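Local coordinates for protein sulfite dehydrogenase (Paracoccus pantotrophus, PDB 2XTS) that oxidises protein-bound sulfur in the Sox system, using a molybdenum cofactor and passing electrons to the heme of its cytochrome partner, at residues H75-I80 against D175-G180; E119-G124 against G217-M222; H144-V149 against F197-A202; S266-P271 against L340-V345. One frame throughout, in Å; residues are numbered along the deposited sequence.

Interaction 1: H75-I80 against D175-G180; sequences HHSGAI and DASSNG. With MTE (phosphonic acidmono-(2-amino-5,6-dimercapto-4-oxo-3,7,8a,9,10,10a-hexahydro-4H-8-oxa-1,3,9,10-tetraaza-anthracen-7-ylmethyl)ester), chain E; HEC (heme c), chain K.
His76 and Ser177 meet CB to CB at 3.4 Å in a wall between two cofactors: the ring of His76 gives its ND1 proton to a heme c propionate, ND1 to O2D 3.2 Å, while Asp175 and Asn179 of the facing loop line the pterin of the molybdenum cofactor. The one direct hydrogen bond between the segments runs from Ser177 N to Ser77 OG, at 3.1 Å and with a bent N-H...O angle of 142°. Both segments are irregular loops of the molybdopterin-binding domain. At the pyrimidinone end of the pterin Asp175 reads the ring edge with two nearly straight bonds, OD1 taking MTE N2 at 2.9 Å and OD2 taking MTE N3 at 3.0 Å. OD2 carries more: Ser177 OG donates to it at 2.7 Å from well above the carboxylate plane, and a water that also accepts from Ser77 N lies 2.8 Å from it. Replacing Asp175 by an alanine is likely to cost N2 and N3 of the pterin this carboxylate and to leave Ser177 OG freer to turn. Ile80 lays its CD1 against the aspartate backbone; with CG1 lodged between the backbone N and carbonyl carbon (chi1 59°), the chain reaches toward Asp175. The cytochrome chain covers the 175-180 loop, its Arg95 bonding to Asp175 O and its Ser96 to Ala176 O.

Interaction 2: E119-G124 against G217-M222; sequences ECAANG and GWEGNM. With CO (cobalt (II) ion), chain G; MTE (phosphonic acidmono-(2-amino-5,6-dimercapto-4-oxo-3,7,8a,9,10,10a-hexahydro-4H-8-oxa-1,3,9,10-tetraaza-anthracen-7-ylmethyl)ester), chain E; 2MO (molybdenum (IV)oxide), chain F.
Ala121 and Glu219 lie beside each other, the methyl of Ala121 3.7 Å from Glu219 OE1, yet their loops serve different metals. Cys120 points away from the 217-222 loop: its SG, anti to the backbone N (chi1 -175°), binds molybdenum at 2.4 Å, and the dithiolene sulfurs S1' and S2' of the pterin bind the same metal. Glu219 instead extends its chain beyond CG to place OE1 on a cobalt ion at 2.1 Å, a site completed by Thr259, His369 and waters, while OE2 forms a salt bridge with Arg181. Between these side chains the backbones join directly, Gly220 N donating to Glu119 O at 2.8 Å from above the carbonyl plane. A CB at Gly220 would be tight against Glu119 O and would clash with MTE S2', so the lack of a side chain lets loop and cofactor come this close. Asn221 turns its amide toward the cofactor, with ND2 3.3 Å from MTE S1'. Two backbone N-H groups converge on the oxo ligand OT1, that of Ala121 at 3.0 Å with a fairly straight bond and that of Asn221 by a weak, bent one. Cysteine and dithiolene ligation is that of the sulfite oxidase family, and the two N-H groups would probably polarise this apical oxo ligand and fix its direction.

Interaction 3: H144-V149 against F197-A202; sequences HNMEYV and FANGEA. With MTE (phosphonic acidmono-(2-amino-5,6-dimercapto-4-oxo-3,7,8a,9,10,10a-hexahydro-4H-8-oxa-1,3,9,10-tetraaza-anthracen-7-ylmethyl)ester), chain E.
Met146 and Asn199 cross at about a right angle in the tight part of this antiparallel strand pair. The Ala198 methyl touches both Met146 SD, at 3.6 Å, and Tyr148 CE1, at 3.7 Å. Asn199, its CG anti to the carbonyl carbon (chi1 -74°), turns its amide back across the strand, where OD1 accepts from Glu147 N at 2.9 Å in a nearly straight bond; its own N donates to Glu147 O. A leucine in place of Asn199 would probably leave Glu147 N without its acceptor and Gln68 OE1 without the ND2 donor. Val149 and Phe197 belong to the packed part too, a hydrogen-bonded pair with CB atoms 4.1 Å apart. The looser side lies at Glu147 and Gly200, where one water links Glu147 O, Glu147 OE1 and Gly200 N, and Thr64 and Ile65 of the second subunit take up the carboxylate. His144 NE2 donates to MTE O3P, which lies at the ring edge, 3.0 Å away, with Met146 CE over the ring centre. In the antiparallel sheet of the molybdopterin-binding domain, strand 143-152 lies between strands 112-119 and 193-198, and a type I' turn joins the latter to strand 201-202 as a tight hairpin.

Interaction 4: S266-P271 against L340-V345; sequences SVITSP and LQSRAV
Strands 266-270 and 340-345 run roughly antiparallel, their N-to-C directions 141° apart and their axes 6.2 Å apart at closest approach, and they face each other through side chains with no direct backbone hydrogen bond. At the Ser266 end, Ser266 OG and Ser342 OG lie 2.8 Å apart; Ser266 OG also bonds to Gln352. With chi1 of 70° and 60°, each hydroxyl sits over its own backbone, which brings the two oxygens together. Two waters fill in where the backbones do not reach: one donates to both Ser266 O and Ser342 O, and the other accepts from Ile268 N and lies 3.0 Å from Ser342 OG. These are two strands of the dimerisation domain that are not adjacent in the sheet, meeting face to face through their side chains, as in the beta sandwich of E-set domains. Toward the other end the contact becomes apolar. Ile268 sends CD1 along the backbone of Gln341 and to Leu340 CB at 3.9 Å, and its CG1 meets Ser342 CB. Pro271, after a cis peptide bond, sets its CD 4.0 Å from Leu340 CD1. Ile286 of strand 282-291 touches Ile268, and Val300 of strand 297-303 touches Ser342.

Interactions 1, 2 and 3 belong to the molybdopterin-binding domain and all touch the same pterin cofactor, which they hold at its pyrimidinone end, its metal end and its phosphate respectively. Interactions 1 and 2 cross along the chain and touch, their centres 16 Å apart; interaction 3 is nested within the loop that interaction 2 closes, with centres about 18 Å apart. Interaction 4 follows in the chain, in the dimerisation domain, 33 Å from interaction 1 between centres and on the opposite side of the chain's middle. The fold thus gathers loops and strands distant in sequence round one cofactor, with interactions 1 and 3 also reaching the second subunit.

Interaction 1: H75-I80 against D175-G180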
# COMPACT_ATOMS: atom_id res chain seq x y z
N HIS A 75 -1.05 -11.45 17.78
CA HIS A 75 -0.89 -10.85 19.11
C HIS A 75 -0.80 -11.93 20.17
O HIS A 75 -1.26 -13.05 19.95
CB HIS A 75 -2.10 -9.97 19.49
CG HIS A 75 -2.52 -9.07 18.40
ND1 HIS A 75 -3.82 -8.96 17.91
CD2 HIS A 75 -1.75 -8.27 17.63
CE1 HIS A 75 -3.82 -8.09 16.92
NE2 HIS A 75 -2.58 -7.66 16.74
N HIS A 76 -0.25 -11.57 21.31
CA HIS A 76 -0.22 -12.46 22.48
C HIS A 76 -1.03 -11.92 23.66
O HIS A 76 -1.41 -12.70 24.53
CB HIS A 76 1.21 -12.79 22.92
CG HIS A 76 2.01 -13.53 21.89
ND1 HIS A 76 2.37 -14.86 21.96
CD2 HIS A 76 2.54 -13.07 20.73
CE1 HIS A 76 3.08 -15.17 20.88
NE2 HIS A 76 3.19 -14.10 20.13
N SER A 77 -1.32 -10.61 23.69
CA SER A 77 -2.24 -10.03 24.68
C SER A 77 -3.12 -8.98 24.02
O SER A 77 -3.55 -8.04 24.67
CB SER A 77 -1.53 -9.47 25.91
OG SER A 77 -0.64 -8.42 25.58
N GLY A 78 -3.41 -9.18 22.74
CA GLY A 78 -4.28 -8.31 21.95
C GLY A 78 -3.57 -7.09 21.37
O GLY A 78 -2.41 -6.83 21.67
N ALA A 79 -4.28 -6.36 20.52
CA ALA A 79 -3.76 -5.17 19.86
C ALA A 79 -4.02 -3.99 20.78
O ALA A 79 -5.17 -3.63 20.99
CB ALA A 79 -4.46 -4.97 18.52
N ILE A 80 -2.97 -3.37 21.29
CA ILE A 80 -3.13 -2.28 22.25
C ILE A 80 -3.14 -0.92 21.58
O ILE A 80 -2.60 -0.73 20.50
CB ILE A 80 -2.01 -2.30 23.33
CG1 ILE A 80 -0.62 -2.18 22.70
CG2 ILE A 80 -2.13 -3.59 24.17
CD1 ILE A 80 0.49 -1.80 23.70
N ASP A 175 3.02 -3.95 25.46
CA ASP A 175 1.89 -4.78 25.79
C ASP A 175 2.16 -5.70 26.99
O ASP A 175 3.29 -5.87 27.42
CB ASP A 175 1.40 -5.58 24.56
CG ASP A 175 2.47 -6.46 23.92
OD1 ASP A 175 3.67 -6.10 23.94
OD2 ASP A 175 2.08 -7.50 23.32
N ALA A 176 1.09 -6.26 27.53
CA ALA A 176 1.19 -7.19 28.67
C ALA A 176 2.06 -8.40 28.34
O ALA A 176 2.86 -8.85 29.17
CB ALA A 176 -0.19 -7.65 29.12
N SER A 177 1.97 -8.87 27.10
CA SER A 177 2.70 -10.06 26.73
C SER A 177 4.20 -9.82 26.61
O SER A 177 4.95 -10.78 26.68
CB SER A 177 2.18 -10.65 25.43
OG SER A 177 2.67 -9.97 24.29
N SER A 178 4.59 -8.57 26.35
CA SER A 178 5.99 -8.10 26.18
C SER A 178 6.67 -8.62 24.91
O SER A 178 7.38 -7.87 24.23
CB SER A 178 6.87 -8.36 27.41
OG SER A 178 7.77 -9.47 27.28
N ASN A 179 6.53 -9.91 24.59
CA ASN A 179 7.15 -10.48 23.40
C ASN A 179 8.65 -10.26 23.36
O ASN A 179 9.24 -10.05 22.31
CB ASN A 179 6.51 -9.91 22.14
CG ASN A 179 6.63 -10.85 20.94
OD1 ASN A 179 7.46 -10.67 20.03
ND2 ASN A 179 5.82 -11.89 20.97
N GLY A 180 9.30 -10.36 24.51
CA GLY A 180 10.73 -10.07 24.55
C GLY A 180 11.50 -11.09 23.74
O GLY A 180 11.25 -12.28 23.85
N1 MTE E . 5.07 -7.78 19.37
C2 MTE E . 4.46 -7.68 20.55
N2 MTE E . 4.77 -6.64 21.35
N3 MTE E . 3.53 -8.57 20.95
C4 MTE E . 3.16 -9.64 20.18
O4 MTE E . 2.27 -10.40 20.62
N5 MTE E . 3.60 -10.91 18.07
C6 MTE E . 4.72 -11.19 17.20
C7 MTE E . 5.28 -9.98 16.46
N8 MTE E . 5.50 -8.90 17.38
C9 MTE E . 3.81 -9.83 18.90
C10 MTE E . 4.82 -8.83 18.53
C1' MTE E . 4.44 -12.29 16.20
S1' MTE E . 4.40 -13.95 16.76
C2' MTE E . 4.31 -12.04 14.88
S2' MTE E . 4.18 -13.29 13.71
C3' MTE E . 4.32 -10.60 14.40
O3' MTE E . 4.35 -9.62 15.45
C4' MTE E . 3.06 -10.31 13.61
O4' MTE E . 3.11 -8.98 13.08
P MTE E . 1.71 -8.36 12.60
O1P MTE E . 1.33 -9.37 11.47
O2P MTE E . 0.70 -8.42 13.70
O3P MTE E . 2.05 -7.02 12.05
FE HEC K . -0.97 -18.30 32.40
CHA HEC K . 0.80 -19.05 29.60
CHB HEC K . 1.75 -19.06 34.30
CHC HEC K . -2.62 -17.22 35.11
CHD HEC K . -3.82 -18.16 30.60
NA HEC K . 0.90 -18.93 32.03
C1A HEC K . 1.42 -19.24 30.79
C2A HEC K . 2.75 -19.77 30.94
C3A HEC K . 3.01 -19.77 32.26
C4A HEC K . 1.85 -19.24 32.95
CMA HEC K . 4.29 -20.23 32.99
CAA HEC K . 3.66 -20.25 29.78
CBA HEC K . 3.31 -21.67 29.34
CGA HEC K . 4.22 -22.20 28.28
O1A HEC K . 4.71 -21.43 27.44
O2A HEC K . 4.47 -23.42 28.35
NB HEC K . -0.52 -18.12 34.31
C1B HEC K . 0.67 -18.47 34.93
C2B HEC K . 0.65 -17.98 36.30
C3B HEC K . -0.58 -17.50 36.54
C4B HEC K . -1.31 -17.55 35.29
CMB HEC K . 1.78 -18.26 37.30
CAB HEC K . -1.11 -16.86 37.81
CBB HEC K . -0.14 -15.74 38.29
NC HEC K . -2.89 -17.78 32.77
C1C HEC K . -3.37 -17.40 33.99
C2C HEC K . -4.79 -17.17 33.87
C3C HEC K . -5.13 -17.42 32.60
C4C HEC K . -3.94 -17.86 31.92
CMC HEC K . -5.70 -16.68 35.02
CAC HEC K . -6.48 -17.42 31.89
CBC HEC K . -7.44 -16.30 32.08
ND HEC K . -1.42 -18.55 30.45
C1D HEC K . -2.66 -18.32 29.90
C2D HEC K . -2.59 -18.36 28.46
C3D HEC K . -1.16 -18.60 28.16
C4D HEC K . -0.51 -18.73 29.42
CMD HEC K . -3.67 -18.10 27.42
CAD HEC K . -0.57 -18.69 26.76
CBD HEC K . -0.14 -17.30 26.31
CGD HEC K . 0.52 -17.29 24.96
O1D HEC K . 0.86 -18.38 24.42
O2D HEC K . 0.81 -16.18 24.48
O HOH W 1 -0.19 -8.50 22.13
O HOH W 2 -1.72 -5.91 26.57

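Interaction 2: E119-G124 against G217-M222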
# COMPACT_ATOMS: atom_id res chain seq x y z
N GLU A 119 6.87 -12.77 8.00
CA GLU A 119 6.25 -14.08 7.95
C GLU A 119 6.29 -14.67 9.35
O GLU A 119 7.36 -14.83 9.94
CB GLU A 119 6.93 -15.02 6.96
CG GLU A 119 6.21 -16.35 6.86
CD GLU A 119 6.83 -17.35 5.91
OE1 GLU A 119 8.03 -17.22 5.56
OE2 GLU A 119 6.07 -18.30 5.55
N CYS A 120 5.13 -15.01 9.88
CA CYS A 120 5.10 -15.70 11.17
C CYS A 120 5.87 -17.03 11.07
O CYS A 120 5.75 -17.74 10.09
CB CYS A 120 3.66 -15.97 11.57
SG CYS A 120 3.49 -16.70 13.23
N ALA A 121 6.65 -17.33 12.10
CA ALA A 121 7.38 -18.57 12.17
C ALA A 121 6.47 -19.76 11.96
O ALA A 121 6.91 -20.80 11.43
CB ALA A 121 8.05 -18.69 13.53
N ALA A 122 5.22 -19.62 12.42
CA ALA A 122 4.22 -20.68 12.38
C ALA A 122 3.46 -20.80 11.06
O ALA A 122 2.56 -21.61 10.95
CB ALA A 122 3.24 -20.52 13.56
N ASN A 123 3.81 -19.99 10.05
CA ASN A 123 3.09 -20.02 8.78
C ASN A 123 3.20 -21.42 8.17
O ASN A 123 4.30 -21.96 8.02
CB ASN A 123 3.63 -18.95 7.84
CG ASN A 123 2.69 -18.63 6.70
OD1 ASN A 123 1.47 -18.75 6.82
ND2 ASN A 123 3.27 -18.16 5.60
N GLY A 124 2.07 -22.05 7.88
CA GLY A 124 2.09 -23.41 7.40
C GLY A 124 2.36 -24.49 8.44
O GLY A 124 2.46 -25.68 8.12
N GLY A 217 14.05 -10.59 6.87
CA GLY A 217 14.34 -11.98 6.65
C GLY A 217 14.15 -12.89 7.85
O GLY A 217 14.28 -14.11 7.70
N TRP A 218 13.88 -12.33 9.02
CA TRP A 218 13.81 -13.08 10.26
C TRP A 218 12.35 -13.29 10.69
O TRP A 218 11.44 -12.52 10.31
CB TRP A 218 14.62 -12.40 11.36
CG TRP A 218 16.10 -12.57 11.22
CD1 TRP A 218 16.78 -12.91 10.09
CD2 TRP A 218 17.09 -12.47 12.26
NE1 TRP A 218 18.12 -13.03 10.36
CE2 TRP A 218 18.33 -12.76 11.69
CE3 TRP A 218 17.03 -12.19 13.63
CZ2 TRP A 218 19.50 -12.79 12.44
CZ3 TRP A 218 18.18 -12.23 14.37
CH2 TRP A 218 19.40 -12.52 13.78
N GLU A 219 12.11 -14.36 11.43
CA GLU A 219 10.79 -14.79 11.81
C GLU A 219 9.99 -13.68 12.45
O GLU A 219 10.50 -12.88 13.23
CB GLU A 219 10.89 -16.04 12.71
CG GLU A 219 11.45 -15.78 14.11
CD GLU A 219 11.82 -17.04 14.89
OE1 GLU A 219 11.64 -18.16 14.35
OE2 GLU A 219 12.32 -16.90 16.04
N GLY A 220 8.70 -13.67 12.13
CA GLY A 220 7.84 -12.56 12.52
C GLY A 220 7.82 -12.28 14.01
O GLY A 220 7.62 -11.14 14.43
N ASN A 221 7.96 -13.31 14.84
CA ASN A 221 7.95 -13.06 16.27
C ASN A 221 8.97 -12.02 16.71
O ASN A 221 8.76 -11.32 17.71
CB ASN A 221 8.14 -14.37 17.06
CG ASN A 221 8.01 -14.16 18.55
OD1 ASN A 221 9.02 -14.15 19.28
ND2 ASN A 221 6.80 -13.86 19.02
N MET A 222 10.06 -11.88 15.98
CA MET A 222 11.09 -10.96 16.39
C MET A 222 10.76 -9.52 16.01
O MET A 222 11.45 -8.60 16.45
CB MET A 222 12.41 -11.42 15.83
CG MET A 222 12.77 -12.82 16.30
SD MET A 222 14.36 -13.37 15.63
CE MET A 222 15.50 -12.67 16.81
CO CO G . 12.69 -19.94 14.48
N1 MTE E . 5.07 -7.78 19.37
C2 MTE E . 4.46 -7.68 20.55
N2 MTE E . 4.77 -6.64 21.35
N3 MTE E . 3.53 -8.57 20.95
C4 MTE E . 3.16 -9.64 20.18
O4 MTE E . 2.27 -10.40 20.62
N5 MTE E . 3.60 -10.91 18.07
C6 MTE E . 4.72 -11.19 17.20
C7 MTE E . 5.28 -9.98 16.46
N8 MTE E . 5.50 -8.90 17.38
C9 MTE E . 3.81 -9.83 18.90
C10 MTE E . 4.82 -8.83 18.53
C1' MTE E . 4.44 -12.29 16.20
S1' MTE E . 4.40 -13.95 16.76
C2' MTE E . 4.31 -12.04 14.88
S2' MTE E . 4.18 -13.29 13.71
C3' MTE E . 4.32 -10.60 14.40
O3' MTE E . 4.35 -9.62 15.45
C4' MTE E . 3.06 -10.31 13.61
O4' MTE E . 3.11 -8.98 13.08
P MTE E . 1.71 -8.36 12.60
O1P MTE E . 1.33 -9.37 11.47
O2P MTE E . 0.70 -8.42 13.70
O3P MTE E . 2.05 -7.02 12.05
MO 2MO F . 4.60 -15.34 14.85
OT1 2MO F . 6.33 -15.74 14.60
OT2 2MO F . 3.70 -16.59 16.05
O HOH W 3 9.71 -12.41 8.19
O HOH W 4 13.40 -19.30 16.41
O HOH W 5 11.23 -21.18 15.39

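Interaction 3: H144-V149 against F197-A202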
# COMPACT_ATOMS: atom_id res chain seq x y z
N HIS A 144 2.84 -10.71 5.54
CA HIS A 144 2.54 -9.46 4.87
C HIS A 144 3.84 -8.82 4.40
O HIS A 144 4.92 -9.25 4.79
CB HIS A 144 1.65 -8.50 5.72
CG HIS A 144 2.19 -8.06 7.04
ND1 HIS A 144 3.38 -7.38 7.19
CD2 HIS A 144 1.60 -8.08 8.26
CE1 HIS A 144 3.52 -7.05 8.46
NE2 HIS A 144 2.46 -7.46 9.13
N ASN A 145 3.73 -7.83 3.52
CA ASN A 145 4.87 -7.23 2.86
C ASN A 145 4.59 -5.76 2.66
O ASN A 145 3.69 -5.40 1.95
CB ASN A 145 5.11 -7.93 1.53
CG ASN A 145 6.39 -7.51 0.81
OD1 ASN A 145 6.34 -6.75 -0.19
ND2 ASN A 145 7.49 -8.03 1.22
N MET A 146 5.37 -4.94 3.33
CA MET A 146 5.14 -3.51 3.34
C MET A 146 6.44 -2.75 3.12
O MET A 146 7.55 -3.23 3.37
CB MET A 146 4.51 -3.06 4.67
CG MET A 146 3.30 -3.87 5.03
SD MET A 146 2.41 -3.13 6.41
CE MET A 146 1.15 -4.38 6.66
N GLU A 147 6.28 -1.52 2.63
CA GLU A 147 7.36 -0.53 2.55
C GLU A 147 7.45 0.20 3.88
O GLU A 147 6.52 0.92 4.24
CB GLU A 147 7.06 0.47 1.44
CG GLU A 147 8.09 1.60 1.30
CD GLU A 147 7.61 2.71 0.38
OE1 GLU A 147 6.66 3.42 0.73
OE2 GLU A 147 8.23 2.91 -0.68
N TYR A 148 8.57 0.06 4.59
CA TYR A 148 8.74 0.65 5.92
C TYR A 148 9.65 1.84 5.86
O TYR A 148 10.65 1.82 5.13
CB TYR A 148 9.33 -0.39 6.88
CG TYR A 148 8.38 -1.51 7.18
CD1 TYR A 148 7.37 -1.33 8.11
CD2 TYR A 148 8.51 -2.75 6.57
CE1 TYR A 148 6.48 -2.36 8.38
CE2 TYR A 148 7.63 -3.77 6.84
CZ TYR A 148 6.63 -3.58 7.77
OH TYR A 148 5.73 -4.61 8.04
N VAL A 149 9.33 2.85 6.66
CA VAL A 149 10.26 3.94 6.91
C VAL A 149 10.40 4.10 8.41
O VAL A 149 9.44 4.04 9.18
CB VAL A 149 9.79 5.26 6.25
CG1 VAL A 149 10.73 6.44 6.58
CG2 VAL A 149 9.66 5.07 4.76
N PHE A 197 6.44 4.09 9.83
CA PHE A 197 5.54 4.16 8.68
C PHE A 197 5.57 2.83 7.94
O PHE A 197 6.61 2.21 7.84
CB PHE A 197 6.00 5.25 7.70
CG PHE A 197 6.00 6.61 8.27
CD1 PHE A 197 4.87 7.43 8.22
CD2 PHE A 197 7.15 7.10 8.83
CE1 PHE A 197 4.93 8.72 8.75
CE2 PHE A 197 7.19 8.38 9.36
CZ PHE A 197 6.08 9.18 9.31
N ALA A 198 4.40 2.41 7.46
CA ALA A 198 4.26 1.18 6.67
C ALA A 198 3.29 1.48 5.55
O ALA A 198 2.16 1.91 5.78
CB ALA A 198 3.78 0.05 7.53
N ASN A 199 3.74 1.29 4.32
CA ASN A 199 2.98 1.57 3.10
C ASN A 199 2.45 3.02 3.15
O ASN A 199 1.26 3.27 2.93
CB ASN A 199 1.86 0.55 2.92
CG ASN A 199 2.36 -0.80 2.49
OD1 ASN A 199 3.51 -0.95 2.05
ND2 ASN A 199 1.51 -1.79 2.61
N GLY A 200 3.36 3.94 3.48
CA GLY A 200 3.12 5.34 3.37
C GLY A 200 2.67 6.07 4.61
O GLY A 200 2.93 7.25 4.76
N GLU A 201 1.93 5.41 5.48
CA GLU A 201 1.27 6.05 6.62
C GLU A 201 1.73 5.40 7.93
O GLU A 201 2.51 4.46 7.93
CB GLU A 201 -0.25 5.94 6.44
CG GLU A 201 -0.77 4.51 6.39
CD GLU A 201 -2.26 4.38 6.15
OE1 GLU A 201 -2.97 5.42 5.98
OE2 GLU A 201 -2.70 3.22 6.12
N ALA A 202 1.24 5.90 9.05
CA ALA A 202 1.60 5.30 10.32
C ALA A 202 1.22 3.83 10.35
O ALA A 202 0.24 3.42 9.71
CB ALA A 202 0.95 6.03 11.48
N1 MTE E . 5.07 -7.78 19.37
C2 MTE E . 4.46 -7.68 20.55
N2 MTE E . 4.77 -6.64 21.35
N3 MTE E . 3.53 -8.57 20.95
C4 MTE E . 3.16 -9.64 20.18
O4 MTE E . 2.27 -10.40 20.62
N5 MTE E . 3.60 -10.91 18.07
C6 MTE E . 4.72 -11.19 17.20
C7 MTE E . 5.28 -9.98 16.46
N8 MTE E . 5.50 -8.90 17.38
C9 MTE E . 3.81 -9.83 18.90
C10 MTE E . 4.82 -8.83 18.53
C1' MTE E . 4.44 -12.29 16.20
S1' MTE E . 4.40 -13.95 16.76
C2' MTE E . 4.31 -12.04 14.88
S2' MTE E . 4.18 -13.29 13.71
C3' MTE E . 4.32 -10.60 14.40
O3' MTE E . 4.35 -9.62 15.45
C4' MTE E . 3.06 -10.31 13.61
O4' MTE E . 3.11 -8.98 13.08
P MTE E . 1.71 -8.36 12.60
O1P MTE E . 1.33 -9.37 11.47
O2P MTE E . 0.70 -8.42 13.70
O3P MTE E . 2.05 -7.02 12.05
O HOH W 6 6.17 3.65 3.52

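Interaction 4: S266-P271 against L340-V345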
# COMPACT_ATOMS: atom_id res chain seq x y z
N SER A 266 7.61 -20.45 -1.45
CA SER A 266 6.69 -19.97 -2.47
C SER A 266 5.35 -20.63 -2.34
O SER A 266 5.21 -21.71 -1.76
CB SER A 266 7.20 -20.23 -3.88
OG SER A 266 7.17 -21.60 -4.22
N VAL A 267 4.36 -20.01 -2.96
CA VAL A 267 3.04 -20.58 -3.07
C VAL A 267 2.34 -20.01 -4.30
O VAL A 267 2.44 -18.82 -4.56
CB VAL A 267 2.16 -20.39 -1.79
CG1 VAL A 267 1.93 -18.90 -1.46
CG2 VAL A 267 0.84 -21.16 -1.91
N ILE A 268 1.64 -20.87 -5.04
CA ILE A 268 0.73 -20.47 -6.09
C ILE A 268 -0.57 -19.97 -5.44
O ILE A 268 -1.26 -20.70 -4.75
CB ILE A 268 0.47 -21.64 -7.06
CG1 ILE A 268 1.75 -21.93 -7.86
CG2 ILE A 268 -0.68 -21.30 -8.01
CD1 ILE A 268 1.76 -23.29 -8.59
N THR A 269 -0.88 -18.70 -5.67
CA THR A 269 -2.08 -18.09 -5.09
C THR A 269 -3.31 -18.27 -5.97
O THR A 269 -4.42 -18.23 -5.47
CB THR A 269 -1.83 -16.61 -4.77
OG1 THR A 269 -1.42 -15.92 -5.95
CG2 THR A 269 -0.71 -16.49 -3.74
N SER A 270 -3.10 -18.48 -7.27
CA SER A 270 -4.19 -18.86 -8.13
C SER A 270 -3.68 -19.61 -9.34
O SER A 270 -2.68 -19.28 -9.90
CB SER A 270 -5.00 -17.66 -8.58
OG SER A 270 -4.30 -16.94 -9.57
N PRO A 271 -4.39 -20.70 -9.70
CA PRO A 271 -5.50 -21.35 -9.00
C PRO A 271 -5.10 -21.80 -7.61
O PRO A 271 -3.93 -22.09 -7.35
CB PRO A 271 -5.82 -22.58 -9.88
CG PRO A 271 -5.18 -22.35 -11.15
CD PRO A 271 -3.99 -21.46 -10.90
N LEU A 340 -0.36 -28.90 -9.24
CA LEU A 340 0.43 -27.68 -9.35
C LEU A 340 1.39 -27.56 -8.19
O LEU A 340 0.99 -27.75 -7.04
CB LEU A 340 -0.46 -26.43 -9.36
CG LEU A 340 -1.53 -26.29 -10.43
CD1 LEU A 340 -2.31 -25.03 -10.20
CD2 LEU A 340 -0.91 -26.33 -11.81
N GLN A 341 2.63 -27.17 -8.48
CA GLN A 341 3.62 -26.87 -7.46
C GLN A 341 4.48 -25.70 -7.92
O GLN A 341 4.68 -25.51 -9.12
CB GLN A 341 4.54 -28.05 -7.23
CG GLN A 341 3.89 -29.31 -6.71
CD GLN A 341 4.87 -30.41 -6.44
OE1 GLN A 341 5.95 -30.46 -7.01
NE2 GLN A 341 4.49 -31.31 -5.52
N SER A 342 5.00 -24.95 -6.95
CA SER A 342 6.00 -23.95 -7.22
C SER A 342 7.21 -24.20 -6.32
O SER A 342 7.08 -24.67 -5.18
CB SER A 342 5.44 -22.55 -7.04
OG SER A 342 4.96 -22.31 -5.73
N ARG A 343 8.38 -23.87 -6.85
CA ARG A 343 9.66 -24.11 -6.16
C ARG A 343 10.55 -22.89 -6.33
O ARG A 343 11.00 -22.59 -7.44
CB ARG A 343 10.33 -25.35 -6.73
CG ARG A 343 11.65 -25.74 -6.13
CD ARG A 343 12.16 -27.01 -6.83
NE ARG A 343 12.54 -26.77 -8.22
CZ ARG A 343 12.89 -27.72 -9.09
NH1 ARG A 343 12.85 -29.00 -8.74
NH2 ARG A 343 13.24 -27.39 -10.33
N ALA A 344 10.80 -22.18 -5.22
CA ALA A 344 11.65 -20.99 -5.24
C ALA A 344 13.14 -21.30 -5.15
O ALA A 344 13.53 -22.28 -4.50
CB ALA A 344 11.29 -20.09 -4.09
N VAL A 345 13.96 -20.46 -5.77
CA VAL A 345 15.40 -20.52 -5.67
C VAL A 345 15.86 -19.13 -5.28
O VAL A 345 15.37 -18.14 -5.82
CB VAL A 345 16.05 -20.92 -7.00
CG1 VAL A 345 17.59 -21.04 -6.83
CG2 VAL A 345 15.42 -22.22 -7.52
O HOH W 7 5.44 -24.20 -2.93
O HOH W 8 2.50 -23.64 -4.68